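Local atomic coordinates of pilus tip adhesin Cpa (Streptococcus pyogenes, PDB entry 4C0Z), a protein that forms part of the streptococcal pilus tip and can bind covalently to host-cell surface targets through reactive thioester bonds, so mediating adhesion. Residues I[54-59]-I[136-141]; I[82-87]-I[191-196]; I[144-149]-I[170-175]. All blocks are in the same frame, centred on the assembly; numbering follows the deposited sequence.

Interaction 1: I[54-59]-I[136-141]. With SPD (spermidine), chain B.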
loop_
_atom_site.group_PDB
_atom_site.type_symbol
_atom_site.label_atom_id
_atom_site.label_comp_id
_atom_site.label_asym_id
_atom_site.label_seq_id
_atom_site.Cartn_x
_atom_site.Cartn_y
_atom_site.Cartn_z
ATOM N N TYR I 54 -12.308 7.296 -1.930
ATOM C CA TYR I 54 -10.895 7.071 -2.217
ATOM C C TYR I 54 -10.245 6.701 -0.901
ATOM O O TYR I 54 -10.634 7.221 0.151
ATOM C CB TYR I 54 -10.243 8.314 -2.864
ATOM C CG TYR I 54 -10.771 8.561 -4.262
ATOM C CD1 TYR I 54 -10.239 7.886 -5.358
ATOM C CD2 TYR I 54 -11.877 9.389 -4.478
ATOM C CE1 TYR I 54 -10.766 8.049 -6.638
ATOM C CE2 TYR I 54 -12.400 9.586 -5.762
ATOM C CZ TYR I 54 -11.842 8.910 -6.841
ATOM O OH TYR I 54 -12.323 9.115 -8.118
ATOM N N CYS I 55 -9.284 5.785 -0.947
ATOM C CA CYS I 55 -8.617 5.307 0.250
ATOM C C CYS I 55 -7.328 6.034 0.561
ATOM O O CYS I 55 -6.759 6.707 -0.300
ATOM C CB CYS I 55 -8.393 3.799 0.170
ATOM S SG CYS I 55 -7.265 3.292 -1.145
ATOM N N PHE I 56 -6.846 5.840 1.792
ATOM C CA PHE I 56 -5.543 6.274 2.281
ATOM C C PHE I 56 -5.033 5.250 3.287
ATOM O O PHE I 56 -5.804 4.370 3.659
ATOM C CB PHE I 56 -5.517 7.724 2.758
ATOM C CG PHE I 56 -6.351 8.136 3.938
ATOM C CD1 PHE I 56 -7.699 8.446 3.780
ATOM C CD2 PHE I 56 -5.759 8.378 5.171
ATOM C CE1 PHE I 56 -8.451 8.935 4.852
ATOM C CE2 PHE I 56 -6.513 8.865 6.245
ATOM C CZ PHE I 56 -7.850 9.149 6.076
ATOM N N ASN I 57 -3.738 5.325 3.693
ATOM C CA ASN I 57 -2.999 4.364 4.535
ATOM C C ASN I 57 -2.595 3.190 3.648
ATOM O O ASN I 57 -3.221 2.126 3.679
ATOM C CB ASN I 57 -3.765 3.875 5.760
ATOM C CG ASN I 57 -4.360 4.970 6.620
ATOM O OD1 ASN I 57 -5.570 5.116 6.717
ATOM N ND2 ASN I 57 -3.544 5.734 7.279
ATOM N N LEU I 58 -1.555 3.395 2.829
ATOM C CA LEU I 58 -1.062 2.396 1.881
ATOM C C LEU I 58 -0.626 1.079 2.495
ATOM O O LEU I 58 -0.614 0.070 1.797
ATOM C CB LEU I 58 0.079 2.976 1.027
ATOM C CG LEU I 58 -0.290 4.028 0.000
ATOM C CD1 LEU I 58 0.968 4.554 -0.680
ATOM C CD2 LEU I 58 -1.238 3.454 -1.032
ATOM N N THR I 59 -0.242 1.069 3.768
ATOM C CA THR I 59 0.261 -0.155 4.397
ATOM C C THR I 59 -0.872 -0.969 5.045
ATOM O O THR I 59 -0.600 -2.017 5.613
ATOM C CB THR I 59 1.435 0.141 5.362
ATOM O OG1 THR I 59 0.921 0.820 6.498
ATOM C CG2 THR I 59 2.523 0.978 4.725
ATOM N N TYR I 136 -0.736 10.732 -3.270
ATOM C CA TYR I 136 0.378 11.668 -3.297
ATOM C C TYR I 136 0.306 12.575 -2.043
ATOM O O TYR I 136 1.330 12.848 -1.423
ATOM C CB TYR I 136 0.330 12.509 -4.599
ATOM C CG TYR I 136 1.403 13.570 -4.693
ATOM C CD1 TYR I 136 2.700 13.247 -5.080
ATOM C CD2 TYR I 136 1.119 14.899 -4.412
ATOM C CE1 TYR I 136 3.689 14.224 -5.175
ATOM C CE2 TYR I 136 2.102 15.885 -4.498
ATOM C CZ TYR I 136 3.387 15.542 -4.875
ATOM O OH TYR I 136 4.363 16.499 -4.946
ATOM N N TYR I 137 -0.909 13.006 -1.657
ATOM C CA TYR I 137 -1.088 13.879 -0.496
ATOM C C TYR I 137 -1.294 13.129 0.813
ATOM O O TYR I 137 -0.694 13.503 1.815
ATOM C CB TYR I 137 -2.219 14.892 -0.732
ATOM C CG TYR I 137 -1.815 15.984 -1.699
ATOM C CD1 TYR I 137 -0.994 17.035 -1.293
ATOM C CD2 TYR I 137 -2.198 15.935 -3.036
ATOM C CE1 TYR I 137 -0.577 18.015 -2.194
ATOM C CE2 TYR I 137 -1.812 16.925 -3.941
ATOM C CZ TYR I 137 -1.001 17.962 -3.516
ATOM O OH TYR I 137 -0.614 18.909 -4.427
ATOM N N THR I 138 -2.135 12.101 0.819
ATOM C CA THR I 138 -2.462 11.373 2.049
ATOM C C THR I 138 -1.344 10.475 2.579
ATOM O O THR I 138 -1.260 10.249 3.789
ATOM C CB THR I 138 -3.713 10.530 1.846
ATOM O OG1 THR I 138 -3.449 9.529 0.865
ATOM C CG2 THR I 138 -4.932 11.357 1.494
ATOM N N ASP I 139 -0.524 9.928 1.676
ATOM C CA ASP I 139 0.517 8.968 2.029
ATOM C C ASP I 139 1.904 9.358 1.544
ATOM O O ASP I 139 2.822 8.547 1.641
ATOM C CB ASP I 139 0.121 7.599 1.463
ATOM C CG ASP I 139 -0.979 6.944 2.254
ATOM O OD1 ASP I 139 -2.169 7.207 1.952
ATOM O OD2 ASP I 139 -0.659 6.235 3.235
ATOM N N SER I 140 2.060 10.589 1.042
ATOM C CA SER I 140 3.313 11.113 0.476
ATOM C C SER I 140 3.906 10.122 -0.550
ATOM O O SER I 140 5.114 9.857 -0.534
ATOM C CB SER I 140 4.317 11.486 1.573
ATOM O OG SER I 140 3.771 12.424 2.484
ATOM N N SER I 141 3.037 9.528 -1.407
ATOM C CA SER I 141 3.521 8.580 -2.408
ATOM C C SER I 141 4.387 9.298 -3.435
ATOM O O SER I 141 4.086 10.430 -3.829
ATOM C CB SER I 141 2.392 7.786 -3.048
ATOM O OG SER I 141 1.676 8.580 -3.975
HETATM N N1 SPD B . 1.474 -4.712 -0.368
HETATM C C2 SPD B . 1.664 -4.136 0.957
HETATM C C3 SPD B . 0.515 -3.169 1.294
HETATM C C4 SPD B . -0.833 -3.684 0.822
HETATM C C5 SPD B . -1.823 -2.541 1.027
HETATM N N6 SPD B . -2.605 -2.288 -0.172
HETATM C C7 SPD B . -3.687 -1.295 0.072
HETATM C C8 SPD B . -3.305 0.084 -0.560
HETATM C C9 SPD B . -4.419 1.136 -0.272
HETATM N N10 SPD B . -4.828 1.175 1.137
#
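Two backbone amides, of Asn57 and Leu58, are held by the carboxylate of Asp139. Asn57 N gives its hydrogen to Asp139 OD1 at 3.0 Å, on the syn side of that oxygen. A second, weak bond runs from the same amide to Asp139 OD2. Leu58 N donates to Asp139 OD2 at 3.0 Å in a straighter bond, 163°. It comes from above the carboxylate plane, 59° out of it. The two bonds thus approach the carboxylate from different directions, which should restrict its rotation.

Van der Waals contacts surround these bonds. Leu58 CG rests 3.7 Å from Asp139 CG, and Leu58 CD1 reaches Asp139 CB at 3.8 Å. Phe56 touches mainly through its CB, which lies 3.3 Å from Thr138 OG1; the two side chains cross at about a right angle. The Thr138 hydroxyl has two acceptors within reach, Ile134 O and Asp139 OD1. Phe56 has CG between the backbone N and the carbonyl carbon (chi1 64°), and the ring runs on away from Thr138 to pack on Leu207 of strand 205-211.

In this thioester domain the contact ties the chain around the exit of barrel strand 51-56 to the chain leaving helix 123-138. It lies beside the reactive site, for Cys55 forms the thioester cross-link with Gln204.

Spermidine sits beside the 54-59 segment. Its N10 donates to Asn57 O at 3.2 Å, and its C9 lies 3.7 Å from Cys55 SG. Leu58 CD2 touches the ligand chain, while Trp135 contacts both Cys55 and Leu58. The ligand is also hydrogen-bonded to Asn57 O and Lys60 O of the second subunit.

Interaction 2: I[82-87]-I[191-196]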
loop_
_atom_site.group_PDB
_atom_site.type_symbol
_atom_site.label_atom_id
_atom_site.label_comp_id
_atom_site.label_asym_id
_atom_site.label_seq_id
_atom_site.Cartn_x
_atom_site.Cartn_y
_atom_site.Cartn_z
ATOM N N GLU I 82 -6.699 18.333 11.101
ATOM C CA GLU I 82 -6.566 17.663 12.396
ATOM C C GLU I 82 -6.949 16.176 12.292
ATOM O O GLU I 82 -6.196 15.333 12.773
ATOM C CB GLU I 82 -7.416 18.386 13.460
ATOM C CG GLU I 82 -7.201 17.917 14.894
ATOM C CD GLU I 82 -8.053 18.598 15.956
ATOM O OE1 GLU I 82 -8.455 19.770 15.762
ATOM O OE2 GLU I 82 -8.331 17.944 16.988
ATOM N N ASN I 83 -8.080 15.858 11.632
ATOM C CA ASN I 83 -8.527 14.479 11.457
ATOM C C ASN I 83 -7.619 13.674 10.519
ATOM O O ASN I 83 -7.439 12.480 10.757
ATOM C CB ASN I 83 -9.992 14.404 11.052
ATOM C CG ASN I 83 -10.927 14.705 12.199
ATOM O OD1 ASN I 83 -10.627 14.449 13.371
ATOM N ND2 ASN I 83 -12.099 15.225 11.886
ATOM N N PHE I 84 -6.981 14.334 9.523
ATOM C CA PHE I 84 -6.009 13.670 8.642
ATOM C C PHE I 84 -4.760 13.336 9.408
ATOM O O PHE I 84 -4.256 12.230 9.270
ATOM C CB PHE I 84 -5.632 14.523 7.425
ATOM C CG PHE I 84 -6.548 14.338 6.246
ATOM C CD1 PHE I 84 -6.662 13.099 5.622
ATOM C CD2 PHE I 84 -7.316 15.396 5.769
ATOM C CE1 PHE I 84 -7.517 12.928 4.536
ATOM C CE2 PHE I 84 -8.165 15.223 4.678
ATOM C CZ PHE I 84 -8.272 13.991 4.074
ATOM N N ILE I 85 -4.259 14.275 10.224
ATOM C CA ILE I 85 -3.056 14.029 11.018
ATOM C C ILE I 85 -3.292 12.866 12.006
ATOM O O ILE I 85 -2.410 12.024 12.189
ATOM C CB ILE I 85 -2.553 15.334 11.664
ATOM C CG1 ILE I 85 -1.949 16.260 10.575
ATOM C CG2 ILE I 85 -1.538 15.060 12.784
ATOM C CD1 ILE I 85 -2.077 17.761 10.846
ATOM N N LYS I 86 -4.505 12.783 12.567
ATOM C CA LYS I 86 -4.886 11.724 13.501
ATOM C C LYS I 86 -4.966 10.341 12.841
ATOM O O LYS I 86 -4.685 9.347 13.508
ATOM C CB LYS I 86 -6.238 12.053 14.163
ATOM C CG LYS I 86 -6.151 13.090 15.278
ATOM C CD LYS I 86 -7.540 13.446 15.811
ATOM C CE LYS I 86 -7.497 14.555 16.830
ATOM N NZ LYS I 86 -8.862 14.955 17.265
ATOM N N LEU I 87 -5.399 10.271 11.568
ATOM C CA LEU I 87 -5.622 8.986 10.890
ATOM C C LEU I 87 -4.620 8.597 9.794
ATOM O O LEU I 87 -4.510 7.413 9.491
ATOM C CB LEU I 87 -7.050 8.951 10.321
ATOM C CG LEU I 87 -8.169 9.014 11.360
ATOM C CD1 LEU I 87 -9.502 9.219 10.707
ATOM C CD2 LEU I 87 -8.169 7.762 12.252
ATOM N N TYR I 191 -18.955 22.707 -1.450
ATOM C CA TYR I 191 -18.342 21.422 -1.823
ATOM C C TYR I 191 -17.385 21.037 -0.671
ATOM O O TYR I 191 -16.328 21.652 -0.526
ATOM C CB TYR I 191 -17.618 21.556 -3.178
ATOM C CG TYR I 191 -17.133 20.248 -3.762
ATOM C CD1 TYR I 191 -17.974 19.453 -4.538
ATOM C CD2 TYR I 191 -15.820 19.831 -3.588
ATOM C CE1 TYR I 191 -17.526 18.261 -5.100
ATOM C CE2 TYR I 191 -15.361 18.637 -4.139
ATOM C CZ TYR I 191 -16.219 17.852 -4.890
ATOM O OH TYR I 191 -15.770 16.679 -5.442
ATOM N N GLN I 192 -17.796 20.073 0.185
ATOM C CA GLN I 192 -17.074 19.726 1.418
ATOM C C GLN I 192 -16.559 18.282 1.542
ATOM O O GLN I 192 -17.169 17.325 1.056
ATOM C CB GLN I 192 -17.936 20.075 2.634
ATOM C CG GLN I 192 -18.146 21.582 2.796
ATOM C CD GLN I 192 -19.260 21.977 3.736
ATOM O OE1 GLN I 192 -19.777 21.179 4.524
ATOM N NE2 GLN I 192 -19.644 23.243 3.684
ATOM N N LEU I 193 -15.422 18.156 2.240
ATOM C CA LEU I 193 -14.688 16.921 2.455
ATOM C C LEU I 193 -15.091 16.176 3.723
ATOM O O LEU I 193 -15.251 16.788 4.784
ATOM C CB LEU I 193 -13.179 17.242 2.480
ATOM C CG LEU I 193 -12.182 16.088 2.607
ATOM C CD1 LEU I 193 -12.273 15.148 1.413
ATOM C CD2 LEU I 193 -10.782 16.630 2.735
ATOM N N SER I 194 -15.217 14.848 3.607
ATOM C CA SER I 194 -15.517 13.929 4.704
ATOM C C SER I 194 -14.456 12.838 4.780
ATOM O O SER I 194 -14.018 12.328 3.747
ATOM C CB SER I 194 -16.885 13.281 4.529
ATOM O OG SER I 194 -17.922 14.225 4.741
ATOM N N ILE I 195 -14.056 12.482 6.008
ATOM C CA ILE I 195 -13.133 11.383 6.288
ATOM C C ILE I 195 -13.963 10.242 6.897
ATOM O O ILE I 195 -14.760 10.467 7.796
ATOM C CB ILE I 195 -11.936 11.805 7.201
ATOM C CG1 ILE I 195 -10.992 12.802 6.482
ATOM C CG2 ILE I 195 -11.159 10.591 7.705
ATOM C CD1 ILE I 195 -10.130 13.616 7.409
ATOM N N PHE I 196 -13.765 9.025 6.395
ATOM C CA PHE I 196 -14.432 7.834 6.889
ATOM C C PHE I 196 -13.400 6.996 7.623
ATOM O O PHE I 196 -12.448 6.473 7.018
ATOM C CB PHE I 196 -15.138 7.079 5.749
ATOM C CG PHE I 196 -16.323 7.861 5.236
ATOM C CD1 PHE I 196 -16.173 8.806 4.219
ATOM C CD2 PHE I 196 -17.586 7.688 5.801
ATOM C CE1 PHE I 196 -17.265 9.560 3.779
ATOM C CE2 PHE I 196 -18.678 8.419 5.342
ATOM C CZ PHE I 196 -18.512 9.357 4.343
#
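On the helix whose Asn83, Phe84 and Leu87 meet strand 191-196, the shortest polar bond is a salt bridge one turn long, Lys86 NZ to Glu82 OE2 at 3.0 Å. The lysine meets the oxygen on its anti side, 27° out of the carboxylate plane. This pair is exposed and does not reach the strand. Asn83 turns its amide to Glu78 O and offers only its CB to the strand, 3.7 Å from Ile195 CD1.

Ile195 is the strand's main contact. Its CD1 stands over the centre of the Phe84 ring, 3.6 Å from the centroid and 6° off the normal, a CH-pi contact. Leu193 CD2 meets the same ring in its plane, at the edge, 3.6 Å from Phe84 CE2. One ring is therefore met by two branched residues, one over a face and one at the rim. Ile195 CG2 is anti to the backbone N, and this torsion places it 3.7 Å from Leu87 CD1.

Helix 81-87 follows strand 72-78 and runs against strand 191-198, the neighbour of 72-78 in the antiparallel barrel. The segment axes approach to 9.8 Å at 25°. Leu98 and Ile102 of helix 98-108 also pack on Phe84, as does the Phe56 ring. With no hydrogen bond between helix and strand, the direct contact between them rests on apolar packing around Phe84.

Interaction 3: I[144-149]-I[170-175]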
loop_
_atom_site.group_PDB
_atom_site.type_symbol
_atom_site.label_atom_id
_atom_site.label_comp_id
_atom_site.label_asym_id
_atom_site.label_seq_id
_atom_site.Cartn_x
_atom_site.Cartn_y
_atom_site.Cartn_z
ATOM N N SER I 144 7.735 11.792 -9.129
ATOM C CA SER I 144 8.754 12.735 -9.593
ATOM C C SER I 144 8.433 13.158 -11.018
ATOM O O SER I 144 8.333 14.352 -11.298
ATOM C CB SER I 144 10.147 12.111 -9.537
ATOM O OG SER I 144 10.219 10.916 -10.303
ATOM N N ASP I 145 8.266 12.167 -11.914
ATOM C CA ASP I 145 7.996 12.373 -13.327
ATOM C C ASP I 145 6.771 11.592 -13.777
ATOM O O ASP I 145 6.814 10.365 -13.898
ATOM C CB ASP I 145 9.237 12.029 -14.184
ATOM C CG ASP I 145 9.086 12.303 -15.673
ATOM O OD1 ASP I 145 8.422 13.306 -16.032
ATOM O OD2 ASP I 145 9.659 11.537 -16.477
ATOM N N THR I 146 5.679 12.327 -14.042
ATOM C CA THR I 146 4.394 11.797 -14.496
ATOM C C THR I 146 4.493 11.161 -15.886
ATOM O O THR I 146 3.661 10.330 -16.220
ATOM C CB THR I 146 3.312 12.875 -14.419
ATOM O OG1 THR I 146 3.747 14.019 -15.155
ATOM C CG2 THR I 146 2.980 13.266 -12.984
ATOM N N SER I 147 5.527 11.524 -16.680
ATOM C CA SER I 147 5.804 10.973 -18.014
ATOM C C SER I 147 6.119 9.475 -17.924
ATOM O O SER I 147 5.940 8.752 -18.906
ATOM C CB SER I 147 6.993 11.691 -18.645
ATOM O OG SER I 147 6.806 13.097 -18.659
ATOM N N LYS I 148 6.597 9.026 -16.741
ATOM C CA LYS I 148 6.970 7.647 -16.431
ATOM C C LYS I 148 5.908 6.923 -15.570
ATOM O O LYS I 148 6.067 5.731 -15.297
ATOM C CB LYS I 148 8.329 7.629 -15.713
ATOM C CG LYS I 148 9.510 7.993 -16.599
ATOM C CD LYS I 148 10.819 7.994 -15.827
ATOM C CE LYS I 148 11.976 8.401 -16.710
ATOM N NZ LYS I 148 13.238 8.528 -15.941
ATOM N N ALA I 149 4.837 7.630 -15.142
ATOM C CA ALA I 149 3.778 7.063 -14.300
ATOM C C ALA I 149 2.966 5.955 -14.985
ATOM O O ALA I 149 2.927 5.893 -16.211
ATOM C CB ALA I 149 2.850 8.161 -13.799
ATOM N N ALA I 170 -3.256 14.061 -16.882
ATOM C CA ALA I 170 -4.268 14.369 -15.872
ATOM C C ALA I 170 -3.697 14.277 -14.455
ATOM O O ALA I 170 -4.026 15.127 -13.630
ATOM C CB ALA I 170 -5.475 13.466 -16.030
ATOM N N LEU I 171 -2.797 13.296 -14.193
ATOM C CA LEU I 171 -2.121 13.134 -12.898
ATOM C C LEU I 171 -1.225 14.339 -12.613
ATOM O O LEU I 171 -1.273 14.881 -11.504
ATOM C CB LEU I 171 -1.315 11.819 -12.838
ATOM C CG LEU I 171 -0.549 11.540 -11.525
ATOM C CD1 LEU I 171 -1.500 11.282 -10.346
ATOM C CD2 LEU I 171 0.431 10.388 -11.704
ATOM N N LYS I 172 -0.447 14.768 -13.636
ATOM C CA LYS I 172 0.455 15.919 -13.595
ATOM C C LYS I 172 -0.297 17.183 -13.169
ATOM O O LYS I 172 0.171 17.921 -12.293
ATOM C CB LYS I 172 1.115 16.127 -14.977
ATOM C CG LYS I 172 2.275 17.117 -14.967
ATOM C CD LYS I 172 2.725 17.497 -16.364
ATOM C CE LYS I 172 4.014 18.292 -16.364
ATOM N NZ LYS I 172 3.847 19.657 -15.800
ATOM N N ARG I 173 -1.467 17.413 -13.784
ATOM C CA ARG I 173 -2.305 18.573 -13.507
ATOM C C ARG I 173 -2.933 18.527 -12.113
ATOM O O ARG I 173 -2.919 19.547 -11.430
ATOM C CB ARG I 173 -3.364 18.762 -14.605
ATOM C CG ARG I 173 -2.772 19.162 -15.961
ATOM C CD ARG I 173 -3.814 19.151 -17.058
ATOM N NE ARG I 173 -4.676 20.336 -17.015
ATOM C CZ ARG I 173 -5.766 20.500 -17.760
ATOM N NH1 ARG I 173 -6.142 19.556 -18.617
ATOM N NH2 ARG I 173 -6.490 21.606 -17.652
ATOM N N LEU I 174 -3.437 17.352 -11.680
ATOM C CA LEU I 174 -4.075 17.168 -10.366
ATOM C C LEU I 174 -3.150 17.380 -9.154
ATOM O O LEU I 174 -3.617 17.856 -8.116
ATOM C CB LEU I 174 -4.739 15.776 -10.248
ATOM C CG LEU I 174 -5.997 15.515 -11.063
ATOM C CD1 LEU I 174 -6.425 14.064 -10.936
ATOM C CD2 LEU I 174 -7.137 16.433 -10.652
ATOM N N ILE I 175 -1.869 16.994 -9.263
ATOM C CA ILE I 175 -0.927 17.099 -8.142
ATOM C C ILE I 175 -0.164 18.433 -8.117
ATOM O O ILE I 175 0.671 18.633 -7.231
ATOM C CB ILE I 175 0.035 15.873 -8.050
ATOM C CG1 ILE I 175 0.997 15.794 -9.266
ATOM C CG2 ILE I 175 -0.753 14.568 -7.832
ATOM C CD1 ILE I 175 2.240 14.999 -9.039
#
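Thr146 and Lys172 bring the backbones closest, with CA atoms 5.8 Å apart, where the turn after Asp145 lies against the last turn of helix 161-174. The turn is held by backbone bonds from Lys148 N to Asp145 O and from Ala149 N to Thr146 O. Asp145 OD1 accepts from Ser147 OG at 3.1 Å, on the syn side but 31° out of the carboxylate plane, and from Ser147 N, consistent with an Asx turn closed by a weak bond.

Most of the loop's contact comes from Thr146. Its side chain crosses that of Lys172 at about a right angle. Thr146 OG1 lies 3.4 Å from Lys172 CB and equally close to Lys172 CG. Its methyl CG2 comes down on the helix backbone, 3.7 Å from Lys172 CA.

Both segments belong to the helical part of the thioester domain: the loop joins helix 123-138 to helix 151-157 and packs on the end of helix 161-174. On its inner side, Leu171 and Leu174 touch helix 123-138.

With chi1 at 180° the Leu171 side chain extends to the loop, and its CD2 branch does the touching. There Leu171 CD2 meets Ala149 CB at 3.9 Å and Thr146 CG2 at 4.1 Å. Ile175 CD1 makes a looser approach to Thr146 CG2, at 4.4 Å. Lys172 leads its amine away from the loop. Ala149 O accepts a hydrogen bond from Arg168 NE.

Overall arrangement
Interactions 1 and 2 are buried and reach the same barrel sheet. Interaction 3 lies in the helical part and is only partly buried. Chemistry follows place. Interaction 1, near the reactive site, uses a carboxylate to hold backbone amides. Interaction 2 is purely apolar across its interface. Interaction 3 is loop-on-helix packing. The first two meet directly: Asn57 ND2 probably bonds Leu87 O, and Phe56 CZ packs on Ile195 CG2. Both also touch the second subunit; interaction 3 does not. Interaction 1 also meets interaction 3, through a probable bond from Tyr137 OH to Ile175 O. Interactions 2 and 3 stay apart, with nearest atoms about 10 Å away.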